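Tll1590 protein (Thermosynechococcus elongatus, PDB 6LDQ) belongs to the GT-B clan of glycosyltransferases and carries a glycosyl transferase 4-like domain. Local coordinates at residues R83-V94 with N112-G120. Residues are numbered along the deposited sequence; the frame is centred on the assembly and turned at random.
Sequences REKLFETLPKFV and NYWLSGWVG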
ATOM      1  N   ARG A  83      13.581   7.835  -2.246  1.00 22.81           N
ATOM      2  CA  ARG A  83      12.370   7.653  -3.051  1.00 21.38           C
ATOM      3  C   ARG A  83      12.563   8.125  -4.488  1.00 22.39           C
ATOM      4  O   ARG A  83      12.047   7.504  -5.425  1.00 21.39           O
ATOM      5  CB  ARG A  83      11.189   8.377  -2.389  1.00 28.01           C
ATOM      6  CG  ARG A  83      11.346   9.891  -2.235  1.00 26.54           C
ATOM      7  CD  ARG A  83      10.013  10.545  -1.922  1.00 32.85           C
ATOM      8  NE  ARG A  83      10.141  11.954  -1.544  1.00 35.60           N
ATOM      9  CZ  ARG A  83       9.775  12.963  -2.326  1.00 27.85           C
ATOM     10  NH1 ARG A  83       9.260  12.704  -3.518  1.00 28.02           N
ATOM     11  NH2 ARG A  83       9.911  14.223  -1.915  1.00 22.15           N
ATOM     12  N   GLU A  84      13.326   9.202  -4.687  1.00 23.47           N
ATOM     13  CA  GLU A  84      13.538   9.760  -6.024  1.00 23.31           C
ATOM     14  C   GLU A  84      14.401   8.878  -6.925  1.00 29.09           C
ATOM     15  O   GLU A  84      14.563   9.201  -8.110  1.00 27.01           O
ATOM     16  CB  GLU A  84      14.151  11.163  -5.901  1.00 27.39           C
ATOM     17  CG  GLU A  84      15.502  11.185  -5.210  1.00 25.79           C
ATOM     18  CD  GLU A  84      15.430  11.473  -3.721  1.00 29.08           C
ATOM     19  OE1 GLU A  84      16.483  11.846  -3.158  1.00 35.61           O
ATOM     20  OE2 GLU A  84      14.349  11.320  -3.105  1.00 29.29           O
ATOM     21  N   LYS A  85      14.951   7.781  -6.408  1.00 22.60           N
ATOM     22  CA  LYS A  85      15.701   6.820  -7.213  1.00 23.92           C
ATOM     23  C   LYS A  85      15.090   5.424  -7.166  1.00 18.96           C
ATOM     24  O   LYS A  85      15.723   4.463  -7.618  1.00 20.82           O
ATOM     25  CB  LYS A  85      17.161   6.752  -6.749  1.00 28.50           C
ATOM     26  CG  LYS A  85      18.005   7.962  -7.124  1.00 33.01           C
ATOM     27  CD  LYS A  85      18.380   7.939  -8.597  1.00 33.99           C
ATOM     28  CE  LYS A  85      18.744   9.326  -9.088  1.00 35.33           C
ATOM     29  NZ  LYS A  85      20.217   9.516  -9.085  1.00 42.49           N
ATOM     30  N   LEU A  86      13.880   5.276  -6.620  1.00 19.74           N
ATOM     31  CA  LEU A  86      13.326   3.943  -6.427  1.00 19.83           C
ATOM     32  C   LEU A  86      12.576   3.422  -7.642  1.00 21.51           C
ATOM     33  O   LEU A  86      12.484   2.199  -7.805  1.00 22.23           O
ATOM     34  CB  LEU A  86      12.392   3.926  -5.202  1.00 17.16           C
ATOM     35  CG  LEU A  86      13.127   3.691  -3.880  1.00 16.97           C
ATOM     36  CD1 LEU A  86      12.152   3.585  -2.710  1.00 19.26           C
ATOM     37  CD2 LEU A  86      13.992   2.431  -3.969  1.00 22.77           C
ATOM     38  N   PHE A  87      12.035   4.307  -8.498  1.00 16.96           N
ATOM     39  CA  PHE A  87      11.160   3.853  -9.583  1.00 14.31           C
ATOM     40  C   PHE A  87      11.766   2.704 -10.394  1.00 21.93           C
ATOM     41  O   PHE A  87      11.055   1.766 -10.787  1.00 17.61           O
ATOM     42  CB  PHE A  87      10.809   5.016 -10.514  1.00 18.42           C
ATOM     43  CG  PHE A  87       9.766   4.658 -11.523  1.00 15.05           C
ATOM     44  CD1 PHE A  87       8.445   4.519 -11.143  1.00 15.31           C
ATOM     45  CD2 PHE A  87      10.111   4.409 -12.838  1.00 21.79           C
ATOM     46  CE1 PHE A  87       7.486   4.156 -12.071  1.00 16.37           C
ATOM     47  CE2 PHE A  87       9.160   4.051 -13.761  1.00 19.71           C
ATOM     48  CZ  PHE A  87       7.853   3.922 -13.385  1.00 20.53           C
ATOM     49  N   GLU A  88      13.080   2.756 -10.669  1.00 18.46           N
ATOM     50  CA  GLU A  88      13.661   1.737 -11.539  1.00 20.37           C
ATOM     51  C   GLU A  88      13.801   0.373 -10.862  1.00 20.61           C
ATOM     52  O   GLU A  88      14.165  -0.591 -11.548  1.00 19.89           O
ATOM     53  CB  GLU A  88      15.032   2.194 -12.065  1.00 26.29           C
ATOM     54  CG  GLU A  88      16.206   2.023 -11.096  1.00 20.80           C
ATOM     55  CD  GLU A  88      17.481   2.706 -11.591  1.00 29.97           C
ATOM     56  OE1 GLU A  88      17.522   3.102 -12.773  1.00 28.27           O
ATOM     57  OE2 GLU A  88      18.442   2.851 -10.801  1.00 34.96           O
ATOM     58  N   THR A  89      13.527   0.275  -9.550  1.00 16.21           N
ATOM     59  CA  THR A  89      13.626  -0.967  -8.790  1.00 22.13           C
ATOM     60  C   THR A  89      12.312  -1.739  -8.727  1.00 21.55           C
ATOM     61  O   THR A  89      12.324  -2.913  -8.318  1.00 19.64           O
ATOM     62  CB  THR A  89      14.091  -0.694  -7.345  1.00 22.31           C
ATOM     63  OG1 THR A  89      12.999  -0.176  -6.568  1.00 14.81           O
ATOM     64  CG2 THR A  89      15.219   0.320  -7.327  1.00 23.24           C
ATOM     65  N   LEU A  90      11.206  -1.128  -9.160  1.00 14.89           N
ATOM     66  CA  LEU A  90       9.830  -1.568  -8.954  1.00 18.50           C
ATOM     67  C   LEU A  90       9.471  -2.841  -9.724  1.00 19.77           C
ATOM     68  O   LEU A  90       8.773  -3.697  -9.158  1.00 15.85           O
ATOM     69  CB  LEU A  90       8.858  -0.426  -9.291  1.00 19.79           C
ATOM     70  CG  LEU A  90       9.040   0.814  -8.403  1.00 22.88           C
ATOM     71  CD1 LEU A  90       7.837   1.770  -8.471  1.00 17.28           C
ATOM     72  CD2 LEU A  90       9.305   0.399  -6.939  1.00 20.75           C
ATOM     73  N   PRO A  91       9.916  -3.026 -10.980  1.00 16.56           N
ATOM     74  CA  PRO A  91       9.695  -4.330 -11.630  1.00 16.86           C
ATOM     75  C   PRO A  91      10.270  -5.501 -10.846  1.00 20.67           C
ATOM     76  O   PRO A  91       9.695  -6.598 -10.880  1.00 19.83           O
ATOM     77  CB  PRO A  91      10.398  -4.174 -12.989  1.00 24.14           C
ATOM     78  CG  PRO A  91      10.304  -2.722 -13.283  1.00 20.48           C
ATOM     79  CD  PRO A  91      10.433  -2.029 -11.945  1.00 18.42           C
ATOM     80  N   LYS A  92      11.395  -5.300 -10.157  1.00 16.50           N
ATOM     81  CA  LYS A  92      11.942  -6.354  -9.318  1.00 22.33           C
ATOM     82  C   LYS A  92      11.100  -6.532  -8.061  1.00 17.69           C
ATOM     83  O   LYS A  92      10.892  -7.664  -7.604  1.00 18.63           O
ATOM     84  CB  LYS A  92      13.396  -6.053  -8.954  1.00 22.80           C
ATOM     85  CG  LYS A  92      14.336  -5.900 -10.160  1.00 27.99           C
ATOM     86  CD  LYS A  92      15.671  -5.269  -9.767  1.00 31.44           C
ATOM     87  CE  LYS A  92      16.824  -5.903 -10.532  1.00 30.22           C
ATOM     88  NZ  LYS A  92      18.124  -5.186 -10.317  1.00 36.79           N
ATOM     89  N   PHE A  93      10.614  -5.421  -7.489  1.00 17.91           N
ATOM     90  CA  PHE A  93       9.731  -5.513  -6.320  1.00 15.07           C
ATOM     91  C   PHE A  93       8.443  -6.236  -6.668  1.00 16.86           C
ATOM     92  O   PHE A  93       7.918  -7.017  -5.857  1.00 20.77           O
ATOM     93  CB  PHE A  93       9.441  -4.125  -5.755  1.00 17.10           C
ATOM     94  CG  PHE A  93       8.854  -4.139  -4.367  1.00 14.25           C
ATOM     95  CD1 PHE A  93       7.514  -4.416  -4.174  1.00 16.84           C
ATOM     96  CD2 PHE A  93       9.641  -3.853  -3.271  1.00 16.92           C
ATOM     97  CE1 PHE A  93       6.967  -4.433  -2.895  1.00 14.03           C
ATOM     98  CE2 PHE A  93       9.110  -3.862  -1.991  1.00 18.21           C
ATOM     99  CZ  PHE A  93       7.772  -4.146  -1.804  1.00 16.10           C
ATOM    100  N   VAL A  94       7.933  -6.017  -7.875  1.00 15.38           N
ATOM    101  CA  VAL A  94       6.718  -6.697  -8.312  1.00 18.83           C
ATOM    102  C   VAL A  94       6.943  -8.203  -8.405  1.00 23.32           C
ATOM    103  O   VAL A  94       6.098  -8.996  -7.972  1.00 19.75           O
ATOM    104  CB  VAL A  94       6.231  -6.116  -9.652  1.00 16.07           C
ATOM    105  CG1 VAL A  94       5.301  -7.087 -10.344  1.00 21.20           C
ATOM    106  CG2 VAL A  94       5.545  -4.739  -9.446  1.00 17.01           C
ATOM    107  N   ASN A 112       1.162   2.170  -0.482  1.00 11.15           N
ATOM    108  CA  ASN A 112       1.519   3.406   0.204  1.00 14.72           C
ATOM    109  C   ASN A 112       2.490   4.223  -0.638  1.00 12.13           C
ATOM    110  O   ASN A 112       3.571   3.736  -0.976  1.00 13.30           O
ATOM    111  CB  ASN A 112       2.175   3.147   1.547  1.00 11.85           C
ATOM    112  CG  ASN A 112       2.293   4.411   2.376  1.00 17.50           C
ATOM    113  OD1 ASN A 112       1.286   5.039   2.722  1.00 19.29           O
ATOM    114  ND2 ASN A 112       3.517   4.788   2.707  1.00 19.63           N
ATOM    115  N   TYR A 113       2.132   5.485  -0.899  1.00 14.49           N
ATOM    116  CA  TYR A 113       2.895   6.382  -1.771  1.00 14.13           C
ATOM    117  C   TYR A 113       2.886   5.925  -3.230  1.00 14.77           C
ATOM    118  O   TYR A 113       2.784   4.734  -3.529  1.00 13.46           O
ATOM    119  CB  TYR A 113       4.338   6.539  -1.271  1.00 14.26           C
ATOM    120  CG  TYR A 113       5.076   7.714  -1.893  1.00 16.49           C
ATOM    121  CD1 TYR A 113       4.532   8.993  -1.871  1.00 24.01           C
ATOM    122  CD2 TYR A 113       6.325   7.538  -2.479  1.00 22.08           C
ATOM    123  CE1 TYR A 113       5.209  10.068  -2.428  1.00 18.87           C
ATOM    124  CE2 TYR A 113       7.004   8.595  -3.043  1.00 20.92           C
ATOM    125  CZ  TYR A 113       6.444   9.861  -3.012  1.00 24.85           C
ATOM    126  OH  TYR A 113       7.129  10.914  -3.566  1.00 21.64           O
ATOM    127  N   TRP A 114       3.045   6.879  -4.161  1.00 17.84           N
ATOM    128  CA  TRP A 114       2.803   6.567  -5.568  1.00 17.66           C
ATOM    129  C   TRP A 114       3.689   5.439  -6.078  1.00 13.33           C
ATOM    130  O   TRP A 114       3.264   4.683  -6.961  1.00 12.52           O
ATOM    131  CB  TRP A 114       2.966   7.838  -6.423  1.00 15.40           C
ATOM    132  CG  TRP A 114       4.364   8.328  -6.637  1.00 16.55           C
ATOM    133  CD1 TRP A 114       5.025   9.268  -5.899  1.00 19.31           C
ATOM    134  CD2 TRP A 114       5.254   7.956  -7.705  1.00 17.49           C
ATOM    135  NE1 TRP A 114       6.289   9.491  -6.431  1.00 18.18           N
ATOM    136  CE2 TRP A 114       6.450   8.688  -7.531  1.00 19.88           C
ATOM    137  CE3 TRP A 114       5.159   7.069  -8.778  1.00 16.96           C
ATOM    138  CZ2 TRP A 114       7.529   8.573  -8.410  1.00 21.13           C
ATOM    139  CZ3 TRP A 114       6.236   6.947  -9.639  1.00 15.32           C
ATOM    140  CH2 TRP A 114       7.405   7.689  -9.446  1.00 22.42           C
ATOM    141  N   LEU A 115       4.900   5.290  -5.520  1.00 15.28           N
ATOM    142  CA  LEU A 115       5.837   4.255  -5.975  1.00 18.68           C
ATOM    143  C   LEU A 115       5.291   2.851  -5.706  1.00 18.51           C
ATOM    144  O   LEU A 115       5.270   1.993  -6.591  1.00 19.98           O
ATOM    145  CB  LEU A 115       7.196   4.433  -5.280  1.00 14.20           C
ATOM    146  CG  LEU A 115       8.065   5.638  -5.671  1.00 15.81           C
ATOM    147  CD1 LEU A 115       9.065   5.930  -4.578  1.00 16.93           C
ATOM    148  CD2 LEU A 115       8.786   5.377  -6.994  1.00 18.31           C
ATOM    149  N   SER A 116       4.878   2.593  -4.477  1.00 14.02           N
ATOM    150  CA  SER A 116       4.171   1.344  -4.196  1.00 15.04           C
ATOM    151  C   SER A 116       2.910   1.229  -5.048  1.00 14.40           C
ATOM    152  O   SER A 116       2.517   0.125  -5.437  1.00 14.34           O
ATOM    153  CB  SER A 116       3.823   1.277  -2.716  1.00 15.52           C
ATOM    154  OG  SER A 116       4.955   1.586  -1.915  1.00 17.38           O
ATOM    155  N   GLY A 117       2.291   2.365  -5.396  1.00 13.29           N
ATOM    156  CA  GLY A 117       1.069   2.321  -6.182  1.00 12.03           C
ATOM    157  C   GLY A 117       1.263   1.819  -7.591  1.00 14.68           C
ATOM    158  O   GLY A 117       0.389   1.147  -8.142  1.00 14.17           O
ATOM    159  N   TRP A 118       2.390   2.184  -8.218  1.00 18.37           N
ATOM    160  CA  TRP A 118       2.802   1.537  -9.458  1.00 16.95           C
ATOM    161  C   TRP A 118       2.789   0.014  -9.305  1.00 14.87           C
ATOM    162  O   TRP A 118       2.290  -0.719 -10.169  1.00 14.55           O
ATOM    163  CB  TRP A 118       4.202   2.033  -9.832  1.00 12.19           C
ATOM    164  CG  TRP A 118       4.576   1.723 -11.238  1.00 19.56           C
ATOM    165  CD1 TRP A 118       4.300   2.478 -12.350  1.00 20.31           C
ATOM    166  CD2 TRP A 118       5.264   0.563 -11.697  1.00 17.52           C
ATOM    167  NE1 TRP A 118       4.798   1.852 -13.471  1.00 21.52           N
ATOM    168  CE2 TRP A 118       5.385   0.672 -13.095  1.00 17.61           C
ATOM    169  CE3 TRP A 118       5.780  -0.571 -11.058  1.00 17.73           C
ATOM    170  CZ2 TRP A 118       6.022  -0.302 -13.873  1.00 21.60           C
ATOM    171  CZ3 TRP A 118       6.420  -1.542 -11.831  1.00 24.39           C
ATOM    172  CH2 TRP A 118       6.543  -1.393 -13.226  1.00 21.55           C
ATOM    173  N   VAL A 119       3.342  -0.474  -8.207  1.00 14.98           N
ATOM    174  CA  VAL A 119       3.309  -1.917  -7.960  1.00 15.87           C
ATOM    175  C   VAL A 119       1.860  -2.391  -7.904  1.00 17.88           C
ATOM    176  O   VAL A 119       1.479  -3.371  -8.558  1.00 17.45           O
ATOM    177  CB  VAL A 119       4.087  -2.255  -6.674  1.00 14.04           C
ATOM    178  CG1 VAL A 119       3.870  -3.719  -6.259  1.00 12.75           C
ATOM    179  CG2 VAL A 119       5.583  -1.952  -6.843  1.00 17.88           C
ATOM    180  N   GLY A 120       1.016  -1.659  -7.169  1.00 13.98           N
ATOM    181  CA  GLY A 120      -0.397  -2.016  -7.122  1.00 16.65           C
ATOM    182  C   GLY A 120      -1.051  -1.962  -8.489  1.00 19.68           C
ATOM    183  O   GLY A 120      -1.799  -2.865  -8.870  1.00 17.81           O
TER
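Phe87 reaches from the 3-10 turn ahead of helix 90-104 to touch both Trp114 and Trp118, one helical turn apart on helix 113-126. Its CB starts 4.1 Å from Leu115 CD2, a methyl that lies at the edge of the ring. With CG anti to the backbone N (chi1 -172°), the ring swings across to the tryptophans: CD1 comes within 3.6 Å of Trp114 CZ3, the phenyl and the six-membered ring of Trp114 displaced so that they hardly overlap, while CE1 stands 3.6 Å from Trp118 CD1 and CZ lies near Trp118 NE1. Phe87 and the five-membered ring of Trp118 form a T-shaped stack, planes at 73°, in which a flat phenyl presents polarised C-H edges to an electron-rich indole face.

Leu90 lays CB 3.6 Å from Trp118 CE3, while its branch methyl CD1 reaches Leu115. Val94 CG2 packs 3.7 Å from Val119 CG1, where segments 90-94 and 113-120 cross at -54°. At the other end Arg83, long enough to span the edge, gives Tyr113 OH a weak, bent hydrogen bond from NH1. Helix 153-166 also touches all three clustered aromatics. Apolar and aromatic packing therefore carries most of this join between the turn and first part of helix 90-104 and helix 113-126 in the Rossmann-like domain, with polar chemistry confined to its margin.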